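Local coordinates for carbohydrate kinase, pfkB family (Enterococcus faecalis, PDB 3KTN), which probably phosphorylates a sugar such as 2-keto-3-deoxygluconate, as a putative magnesium-binding kinase of the PfkB (ribokinase-like) family, at residues K4-G9 / A52-L57; V130-I135 / K163-F168; D195-S200 / Y233-F238. All blocks are in the same frame, centred on the assembly; numbering follows the deposited sequence.

Overall arrangement
All three contacts pair parallel neighbours of one central sheet. Contacts 1 and 2 are buried and adjoin, since strands 4-8 and 132-135 are themselves neighbours; their centres lie about 10 Å apart. Contact 3, also about 10 Å from contact 2 because strands 163-167 and 196-198 run side by side, is partly buried. Contacts 1 and 3 do not touch, with centres about 20 Å apart. Chemistry follows position: small and aliphatic residues dominate 4-9 / 52-57, sulfur-bearing side chains and a histidine enter at 130-135 / 163-168, and at 195-200 / 233-238 a short strand pairing is flanked by acidic side chains and large aromatic ones. None of the three lies at the magnesium site.

Contact 1. Residues K4-G9 / A52-L57; sequences KIAAFG and ALITKL
Ile5, Ala7 and Gly9 alternate with Ala52 and Ile54 in the backbone hydrogen bonding of two parallel strands, whose axes approach to 4.7 Å at an angle of 20°. Ala7 is held through both its backbone polar atoms, N to Ala52 O and O to Ile54 N; the latter bond is short, 2.8 Å, and nearly straight at 171°. Gly9 N continues the pattern to Ile54 O at 3.2 Å. Beyond the last bridge a side chain takes over: Thr55 OG1 donates to Gly9 O at 2.6 Å. The Thr55 chi1 of -170° sets the hydroxyl anti to the backbone N, where it meets that carbonyl almost head-on. Apolar contacts divide between the two faces. On one, Ile54 CG2 reaches the edge of the Phe8 ring in its plane, 3.8 Å from CD1, the two side chains crossing at about a right angle, while Ile54 CD1 extends back toward Ala6 CB. On the other, Leu53 CD1 lies 4.2 Å from Ala7 CB and also touches Ala7 O. Helix 144-159 packs on Phe8, and helix 36-46 on Ala7 and Leu53 across the sheet. Helices on both faces of parallel strands are the mark of the three-layer alpha/beta/alpha core of ribokinase-like proteins, in which strand 4-8 is an inner strand.

Contact 2. Residues V130-I135 / K163-F168; sequences VDMVHI and KVCFDF
Val133 and Cys165 each bond across the contact through both backbone N and O, and these are its strongest polar links. Val133 N donates to Lys163 O, and Val133 O accepts from Cys165 N at 2.9 Å; Cys165 O then takes Ile135 N at 2.8 Å, with an N-H...O angle of 169°. The longer bond from Lys163 N to Asp131 O opens the series. At the other end, Asp167 OD2 comes to the edge of the His134 ring, near its plane, with ring and carboxylate planes 23° apart; which ring atom it meets is doubtful. This oxygen is hydrogen-bonded to Gly137 N, which helps place the carboxylate beside the imidazole. One face of the His134 ring looks onto Cys165 O, 3.9 Å above its plane and displaced toward the rim; the ring also packs against Cys165 CB. Chi1 of -179° swings the imidazole anti to the backbone N and over the neighbouring strand. On the same face of the sheet, the modified atom SE of Met132, here selenomethionine, lies 3.5 Å from Cys165 SG. The end of Met132 lies along Lys163. Leu287 of helix 278-291 packs over Met132 and Cys165. The opposite face is apolar, made of Val133, Val164, Ile135 and the Phe166 ring: Val133 CG1 meets Val164 CG2 at 4.2 Å, Ile135 CD1 approaches Val164 CG1, and helix 144-159 lies against these three aliphatic residues. Phe166 CD1 approaches Ile135 O at 3.2 Å. The buried backbone groups of Val133 and Cys165 are satisfied between the strands, whose one face is mixed, with Met132, Cys165, His134 and Lys163, and whose other is apolar.

Contact 3. Residues D195-S200 / Y233-F238; sequences DIVFGS and YNLEWF
Asp195 O receives two backbone donors, Glu236 N at 2.7 Å and Trp237 N, and Val197 N then donates to Trp237 O, setting Ile196 and Val197 parallel to Trp237 and Phe238. Both donors to Asp195 O lie in its carbonyl plane, Glu236 N on a lone pair. On one face Ile196 CG2 packs against Trp237 CB, the two side chains running alongside each other in one direction. On the other, Val197 CG2 sits 3.7 Å from both CD1 and CD2 of Leu235, and Val197 CG1 meets Phe238 CD1 at 4.1 Å. With chi1 at 180°, the Phe238 ring turns toward 195-200, and its CZ reaches 3.5 Å from Gly199 O. The acidic ends are engaged outside the contact: Asp195 OD2 accepts from Val164 N and Glu236 OE2 bonds Tyr290 OH. Asn234, with positive phi, ends helix 218-233 in a Schellman motif, and Leu235 and Phe238 pack back on that helix. Strand 196-198, helices 201-206 and 218-233, and strand 237-245 therefore form a beta-alpha-beta crossover between adjacent parallel strands, the connection on which the Rossmann-like core of ribokinase-family enzymes is built.

Contact 1. Residues K4-G9 / A52-L57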
loop_
_atom_site.group_PDB
_atom_site.type_symbol
_atom_site.label_atom_id
_atom_site.label_comp_id
_atom_site.label_asym_id
_atom_site.label_seq_id
_atom_site.Cartn_x
_atom_site.Cartn_y
_atom_site.Cartn_z
ATOM N N LYS A 4 -24.412 -31.888 -0.132
ATOM C CA LYS A 4 -24.503 -30.689 -0.960
ATOM C C LYS A 4 -25.335 -29.672 -0.197
ATOM O O LYS A 4 -26.507 -29.909 0.095
ATOM C CB LYS A 4 -25.149 -31.023 -2.303
ATOM C CG LYS A 4 -24.321 -32.002 -3.114
ATOM C CD LYS A 4 -25.038 -32.469 -4.363
ATOM C CE LYS A 4 -24.187 -33.483 -5.101
ATOM N NZ LYS A 4 -23.754 -34.586 -4.190
ATOM N N ILE A 5 -24.718 -28.539 0.124
ATOM C CA ILE A 5 -25.377 -27.499 0.903
ATOM C C ILE A 5 -25.562 -26.180 0.167
ATOM O O ILE A 5 -24.649 -25.680 -0.485
ATOM C CB ILE A 5 -24.579 -27.223 2.195
ATOM C CG1 ILE A 5 -24.288 -28.548 2.906
ATOM C CG2 ILE A 5 -25.356 -26.276 3.108
ATOM C CD1 ILE A 5 -23.435 -28.415 4.160
ATOM N N ALA A 6 -26.759 -25.618 0.288
ATOM C CA ALA A 6 -27.080 -24.339 -0.323
ATOM C C ALA A 6 -27.477 -23.394 0.805
ATOM O O ALA A 6 -27.799 -23.830 1.911
ATOM C CB ALA A 6 -28.238 -24.490 -1.308
ATOM N N ALA A 7 -27.434 -22.097 0.530
ATOM C CA ALA A 7 -27.820 -21.108 1.524
ATOM C C ALA A 7 -28.586 -20.013 0.817
ATOM O O ALA A 7 -28.250 -19.635 -0.303
ATOM C CB ALA A 7 -26.591 -20.526 2.212
ATOM N N PHE A 8 -29.632 -19.522 1.466
ATOM C CA PHE A 8 -30.440 -18.450 0.909
ATOM C C PHE A 8 -30.074 -17.244 1.744
ATOM O O PHE A 8 -30.348 -17.213 2.945
ATOM C CB PHE A 8 -31.934 -18.757 1.063
ATOM C CG PHE A 8 -32.829 -17.653 0.581
ATOM C CD1 PHE A 8 -32.908 -17.343 -0.773
ATOM C CD2 PHE A 8 -33.577 -16.904 1.481
ATOM C CE1 PHE A 8 -33.719 -16.302 -1.223
ATOM C CE2 PHE A 8 -34.392 -15.859 1.041
ATOM C CZ PHE A 8 -34.463 -15.556 -0.314
ATOM N N GLY A 9 -29.451 -16.251 1.122
ATOM C CA GLY A 9 -29.050 -15.098 1.895
ATOM C C GLY A 9 -28.581 -13.872 1.150
ATOM O O GLY A 9 -28.779 -13.713 -0.054
ATOM N N ALA A 52 -23.534 -23.752 -2.698
ATOM C CA ALA A 52 -24.102 -22.840 -3.671
ATOM C C ALA A 52 -24.934 -21.795 -2.944
ATOM O O ALA A 52 -25.693 -22.120 -2.028
ATOM C CB ALA A 52 -24.968 -23.605 -4.667
ATOM N N LEU A 53 -24.790 -20.540 -3.351
ATOM C CA LEU A 53 -25.530 -19.460 -2.724
ATOM C C LEU A 53 -26.718 -19.037 -3.573
ATOM O O LEU A 53 -26.584 -18.813 -4.775
ATOM C CB LEU A 53 -24.616 -18.249 -2.499
ATOM C CG LEU A 53 -25.256 -17.027 -1.841
ATOM C CD1 LEU A 53 -25.701 -17.392 -0.428
ATOM C CD2 LEU A 53 -24.250 -15.878 -1.797
ATOM N N ILE A 54 -27.880 -18.931 -2.939
ATOM C CA ILE A 54 -29.084 -18.501 -3.628
ATOM C C ILE A 54 -29.313 -17.057 -3.206
ATOM O O ILE A 54 -29.590 -16.784 -2.042
ATOM C CB ILE A 54 -30.310 -19.352 -3.218
ATOM C CG1 ILE A 54 -30.019 -20.831 -3.472
ATOM C CG2 ILE A 54 -31.533 -18.908 -4.006
ATOM C CD1 ILE A 54 -31.098 -21.773 -2.958
ATOM N N THR A 55 -29.193 -16.135 -4.153
ATOM C CA THR A 55 -29.365 -14.721 -3.859
ATOM C C THR A 55 -29.383 -13.964 -5.181
ATOM O O THR A 55 -29.404 -14.572 -6.248
ATOM C CB THR A 55 -28.178 -14.204 -3.006
ATOM O OG1 THR A 55 -28.454 -12.882 -2.521
ATOM C CG2 THR A 55 -26.917 -14.170 -3.851
ATOM N N LYS A 56 -29.375 -12.638 -5.105
ATOM C CA LYS A 56 -29.347 -11.803 -6.302
ATOM C C LYS A 56 -28.224 -10.780 -6.182
ATOM O O LYS A 56 -27.881 -10.343 -5.079
ATOM C CB LYS A 56 -30.662 -11.030 -6.490
ATOM C CG LYS A 56 -31.919 -11.881 -6.639
ATOM C CD LYS A 56 -31.914 -12.717 -7.909
ATOM C CE LYS A 56 -33.228 -13.498 -8.044
ATOM N NZ LYS A 56 -33.157 -14.559 -9.085
ATOM N N LEU A 57 -27.660 -10.408 -7.323
ATOM C CA LEU A 57 -26.619 -9.390 -7.389
ATOM C C LEU A 57 -26.936 -8.551 -8.614
ATOM O O LEU A 57 -27.409 -9.075 -9.625
ATOM C CB LEU A 57 -25.223 -10.016 -7.511
ATOM C CG LEU A 57 -24.650 -10.588 -6.208
ATOM C CD1 LEU A 57 -23.281 -11.222 -6.463
ATOM C CD2 LEU A 57 -24.532 -9.478 -5.188
#

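Contact 2. Residues V130-I135 / K163-F168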
loop_
_atom_site.group_PDB
_atom_site.type_symbol
_atom_site.label_atom_id
_atom_site.label_comp_id
_atom_site.label_asym_id
_atom_site.label_seq_id
_atom_site.Cartn_x
_atom_site.Cartn_y
_atom_site.Cartn_z
ATOM N N VAL A 130 -29.886 -30.159 -4.012
ATOM C CA VAL A 130 -29.220 -30.005 -2.722
ATOM C C VAL A 130 -29.829 -30.930 -1.678
ATOM O O VAL A 130 -30.988 -31.328 -1.797
ATOM C CB VAL A 130 -29.320 -28.552 -2.202
ATOM C CG1 VAL A 130 -28.659 -27.603 -3.188
ATOM C CG2 VAL A 130 -30.775 -28.171 -1.983
ATOM N N ASP A 131 -29.044 -31.268 -0.658
ATOM C CA ASP A 131 -29.513 -32.141 0.414
ATOM C C ASP A 131 -29.836 -31.325 1.657
ATOM O O ASP A 131 -30.576 -31.771 2.535
ATOM C CB ASP A 131 -28.442 -33.164 0.776
ATOM C CG ASP A 131 -27.910 -33.899 -0.424
ATOM O OD1 ASP A 131 -28.719 -34.523 -1.144
ATOM O OD2 ASP A 131 -26.679 -33.858 -0.645
HETATM N N MSE A 132 -29.270 -30.127 1.728
HETATM C CA MSE A 132 -29.474 -29.255 2.874
HETATM C C MSE A 132 -29.504 -27.800 2.429
HETATM O O MSE A 132 -28.804 -27.417 1.494
HETATM C CB MSE A 132 -28.340 -29.470 3.877
HETATM C CG MSE A 132 -28.461 -28.686 5.173
HETATM SE SE MSE A 132 -26.968 -29.054 6.365
HETATM C CE MSE A 132 -27.566 -30.724 7.118
ATOM N N VAL A 133 -30.323 -26.993 3.090
ATOM C CA VAL A 133 -30.417 -25.582 2.754
ATOM C C VAL A 133 -30.438 -24.743 4.025
ATOM O O VAL A 133 -31.215 -25.005 4.946
ATOM C CB VAL A 133 -31.682 -25.273 1.916
ATOM C CG1 VAL A 133 -32.929 -25.712 2.659
ATOM C CG2 VAL A 133 -31.751 -23.788 1.605
ATOM N N HIS A 134 -29.562 -23.744 4.076
ATOM C CA HIS A 134 -29.485 -22.862 5.226
ATOM C C HIS A 134 -30.140 -21.535 4.891
ATOM O O HIS A 134 -29.769 -20.873 3.924
ATOM C CB HIS A 134 -28.030 -22.630 5.636
ATOM C CG HIS A 134 -27.882 -21.744 6.832
ATOM N ND1 HIS A 134 -28.072 -20.380 6.774
ATOM C CD2 HIS A 134 -27.625 -22.035 8.128
ATOM C CE1 HIS A 134 -27.942 -19.868 7.984
ATOM N NE2 HIS A 134 -27.671 -20.852 8.826
ATOM N N ILE A 135 -31.124 -21.158 5.695
ATOM C CA ILE A 135 -31.847 -19.913 5.500
ATOM C C ILE A 135 -31.302 -18.907 6.501
ATOM O O ILE A 135 -31.467 -19.070 7.709
ATOM C CB ILE A 135 -33.364 -20.133 5.708
ATOM C CG1 ILE A 135 -33.872 -21.143 4.670
ATOM C CG2 ILE A 135 -34.112 -18.819 5.579
ATOM C CD1 ILE A 135 -35.357 -21.462 4.767
ATOM N N LYS A 163 -32.962 -31.140 4.430
ATOM C CA LYS A 163 -32.584 -30.661 5.754
ATOM C C LYS A 163 -32.577 -29.129 5.732
ATOM O O LYS A 163 -32.101 -28.516 4.774
ATOM C CB LYS A 163 -31.203 -31.198 6.127
ATOM C CG LYS A 163 -30.934 -31.222 7.619
ATOM C CD LYS A 163 -31.883 -32.174 8.340
ATOM C CE LYS A 163 -31.742 -33.602 7.834
ATOM N NZ LYS A 163 -32.630 -34.540 8.580
ATOM N N VAL A 164 -33.116 -28.517 6.782
ATOM C CA VAL A 164 -33.194 -27.064 6.864
ATOM C C VAL A 164 -32.436 -26.503 8.065
ATOM O O VAL A 164 -32.634 -26.945 9.199
ATOM C CB VAL A 164 -34.668 -26.604 6.936
ATOM C CG1 VAL A 164 -34.750 -25.088 6.963
ATOM C CG2 VAL A 164 -35.440 -27.155 5.744
ATOM N N CYS A 165 -31.566 -25.527 7.800
ATOM C CA CYS A 165 -30.762 -24.888 8.840
ATOM C C CYS A 165 -31.149 -23.422 8.923
ATOM O O CYS A 165 -31.496 -22.809 7.919
ATOM C CB CYS A 165 -29.280 -25.016 8.512
ATOM S SG CYS A 165 -28.792 -26.712 8.156
ATOM N N PHE A 166 -31.074 -22.862 10.121
ATOM C CA PHE A 166 -31.464 -21.479 10.336
ATOM C C PHE A 166 -30.658 -20.848 11.460
ATOM O O PHE A 166 -30.364 -21.500 12.464
ATOM C CB PHE A 166 -32.955 -21.437 10.686
ATOM C CG PHE A 166 -33.464 -20.070 11.035
ATOM C CD1 PHE A 166 -33.623 -19.101 10.055
ATOM C CD2 PHE A 166 -33.808 -19.759 12.346
ATOM C CE1 PHE A 166 -34.114 -17.842 10.375
ATOM C CE2 PHE A 166 -34.299 -18.502 12.677
ATOM C CZ PHE A 166 -34.456 -17.542 11.691
ATOM N N ASP A 167 -30.306 -19.577 11.292
ATOM C CA ASP A 167 -29.548 -18.870 12.311
ATOM C C ASP A 167 -30.313 -17.663 12.816
ATOM O O ASP A 167 -30.868 -16.895 12.034
ATOM C CB ASP A 167 -28.190 -18.414 11.756
ATOM C CG ASP A 167 -28.321 -17.318 10.705
ATOM O OD1 ASP A 167 -27.949 -16.161 10.993
ATOM O OD2 ASP A 167 -28.807 -17.605 9.592
ATOM N N PHE A 168 -30.357 -17.516 14.134
ATOM C CA PHE A 168 -31.008 -16.373 14.751
ATOM C C PHE A 168 -30.075 -15.199 14.452
ATOM O O PHE A 168 -28.867 -15.292 14.682
ATOM C CB PHE A 168 -31.100 -16.563 16.273
ATOM C CG PHE A 168 -32.264 -17.405 16.728
ATOM C CD1 PHE A 168 -33.428 -16.803 17.194
ATOM C CD2 PHE A 168 -32.190 -18.793 16.713
ATOM C CE1 PHE A 168 -34.507 -17.576 17.641
ATOM C CE2 PHE A 168 -33.261 -19.574 17.159
ATOM C CZ PHE A 168 -34.417 -18.966 17.622
#

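Contact 3. Residues D195-S200 / Y233-F238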
loop_
_atom_site.group_PDB
_atom_site.type_symbol
_atom_site.label_atom_id
_atom_site.label_comp_id
_atom_site.label_asym_id
_atom_site.label_seq_id
_atom_site.Cartn_x
_atom_site.Cartn_y
_atom_site.Cartn_z
ATOM N N ASP A 195 -34.549 -27.883 11.066
ATOM C CA ASP A 195 -33.996 -29.099 11.647
ATOM C C ASP A 195 -32.794 -28.739 12.521
ATOM O O ASP A 195 -32.622 -29.280 13.615
ATOM C CB ASP A 195 -33.556 -30.062 10.542
ATOM C CG ASP A 195 -34.715 -30.536 9.681
ATOM O OD1 ASP A 195 -35.640 -31.175 10.231
ATOM O OD2 ASP A 195 -34.703 -30.272 8.459
ATOM N N ILE A 196 -31.963 -27.825 12.028
ATOM C CA ILE A 196 -30.771 -27.389 12.757
ATOM C C ILE A 196 -30.849 -25.885 12.969
ATOM O O ILE A 196 -30.987 -25.122 12.014
ATOM C CB ILE A 196 -29.487 -27.731 11.973
ATOM C CG1 ILE A 196 -29.447 -29.233 11.691
ATOM C CG2 ILE A 196 -28.255 -27.309 12.770
ATOM C CD1 ILE A 196 -28.264 -29.674 10.861
ATOM N N VAL A 197 -30.763 -25.460 14.223
ATOM C CA VAL A 197 -30.862 -24.042 14.539
ATOM C C VAL A 197 -29.667 -23.505 15.322
ATOM O O VAL A 197 -29.191 -24.141 16.266
ATOM C CB VAL A 197 -32.151 -23.765 15.342
ATOM C CG1 VAL A 197 -32.260 -22.289 15.667
ATOM C CG2 VAL A 197 -33.369 -24.233 14.546
ATOM N N PHE A 198 -29.195 -22.328 14.921
ATOM C CA PHE A 198 -28.070 -21.671 15.577
ATOM C C PHE A 198 -28.575 -20.452 16.334
ATOM O O PHE A 198 -29.235 -19.584 15.765
ATOM C CB PHE A 198 -27.024 -21.257 14.538
ATOM C CG PHE A 198 -26.370 -22.421 13.852
ATOM C CD1 PHE A 198 -25.434 -23.198 14.516
ATOM C CD2 PHE A 198 -26.736 -22.776 12.561
ATOM C CE1 PHE A 198 -24.871 -24.320 13.904
ATOM C CE2 PHE A 198 -26.179 -23.894 11.941
ATOM C CZ PHE A 198 -25.246 -24.670 12.615
ATOM N N GLY A 199 -28.275 -20.401 17.626
ATOM C CA GLY A 199 -28.719 -19.287 18.439
ATOM C C GLY A 199 -28.272 -19.446 19.877
ATOM O O GLY A 199 -27.610 -20.426 20.221
ATOM N N SER A 200 -28.638 -18.492 20.724
ATOM C CA SER A 200 -28.251 -18.543 22.130
ATOM C C SER A 200 -29.448 -18.574 23.070
ATOM O O SER A 200 -30.587 -18.345 22.660
ATOM C CB SER A 200 -27.406 -17.325 22.481
ATOM O OG SER A 200 -28.210 -16.158 22.468
ATOM N N TYR A 233 -40.737 -27.365 18.427
ATOM C CA TYR A 233 -40.624 -27.251 16.978
ATOM C C TYR A 233 -40.014 -28.522 16.419
ATOM O O TYR A 233 -39.761 -28.633 15.220
ATOM C CB TYR A 233 -39.765 -26.041 16.618
ATOM C CG TYR A 233 -40.374 -24.722 17.035
ATOM C CD1 TYR A 233 -41.418 -24.153 16.307
ATOM C CD2 TYR A 233 -39.916 -24.048 18.165
ATOM C CE1 TYR A 233 -41.987 -22.941 16.691
ATOM C CE2 TYR A 233 -40.480 -22.834 18.559
ATOM C CZ TYR A 233 -41.514 -22.289 17.817
ATOM O OH TYR A 233 -42.066 -21.086 18.198
ATOM N N ASN A 234 -39.793 -29.483 17.310
ATOM C CA ASN A 234 -39.210 -30.772 16.961
ATOM C C ASN A 234 -37.871 -30.623 16.240
ATOM O O ASN A 234 -37.565 -31.359 15.300
ATOM C CB ASN A 234 -40.193 -31.584 16.109
ATOM C CG ASN A 234 -39.762 -33.031 15.949
ATOM O OD1 ASN A 234 -39.254 -33.648 16.886
ATOM N ND2 ASN A 234 -39.974 -33.586 14.760
ATOM N N LEU A 235 -37.071 -29.668 16.705
ATOM C CA LEU A 235 -35.757 -29.413 16.127
ATOM C C LEU A 235 -34.843 -30.596 16.395
ATOM O O LEU A 235 -34.995 -31.295 17.398
ATOM C CB LEU A 235 -35.146 -28.154 16.743
ATOM C CG LEU A 235 -35.987 -26.886 16.608
ATOM C CD1 LEU A 235 -35.301 -25.741 17.333
ATOM C CD2 LEU A 235 -36.195 -26.558 15.134
ATOM N N GLU A 236 -33.890 -30.816 15.494
ATOM C CA GLU A 236 -32.940 -31.911 15.625
ATOM C C GLU A 236 -31.675 -31.473 16.373
ATOM O O GLU A 236 -31.193 -32.184 17.262
ATOM C CB GLU A 236 -32.575 -32.439 14.236
ATOM C CG GLU A 236 -31.621 -33.605 14.236
ATOM C CD GLU A 236 -31.359 -34.116 12.842
ATOM O OE1 GLU A 236 -31.933 -33.545 11.891
ATOM O OE2 GLU A 236 -30.586 -35.086 12.691
ATOM N N TRP A 237 -31.150 -30.298 16.020
ATOM C CA TRP A 237 -29.938 -29.757 16.646
ATOM C C TRP A 237 -30.063 -28.269 16.946
ATOM O O TRP A 237 -30.597 -27.508 16.143
ATOM C CB TRP A 237 -28.722 -29.947 15.725
ATOM C CG TRP A 237 -27.986 -31.253 15.847
ATOM C CD1 TRP A 237 -28.451 -32.413 16.389
ATOM C CD2 TRP A 237 -26.673 -31.545 15.344
ATOM N NE1 TRP A 237 -27.516 -33.412 16.251
ATOM C CE2 TRP A 237 -26.414 -32.907 15.608
ATOM C CE3 TRP A 237 -25.690 -30.788 14.685
ATOM C CZ2 TRP A 237 -25.214 -33.532 15.247
ATOM C CZ3 TRP A 237 -24.493 -31.410 14.322
ATOM C CH2 TRP A 237 -24.269 -32.769 14.603
ATOM N N PHE A 238 -29.577 -27.862 18.114
ATOM C CA PHE A 238 -29.575 -26.459 18.514
ATOM C C PHE A 238 -28.145 -26.204 18.972
ATOM O O PHE A 238 -27.642 -26.907 19.849
ATOM C CB PHE A 238 -30.531 -26.201 19.678
ATOM C CG PHE A 238 -30.557 -24.761 20.128
ATOM C CD1 PHE A 238 -31.184 -23.788 19.356
ATOM C CD2 PHE A 238 -29.938 -24.374 21.313
ATOM C CE1 PHE A 238 -31.197 -22.445 19.763
ATOM C CE2 PHE A 238 -29.946 -23.042 21.725
ATOM C CZ PHE A 238 -30.577 -22.075 20.948
#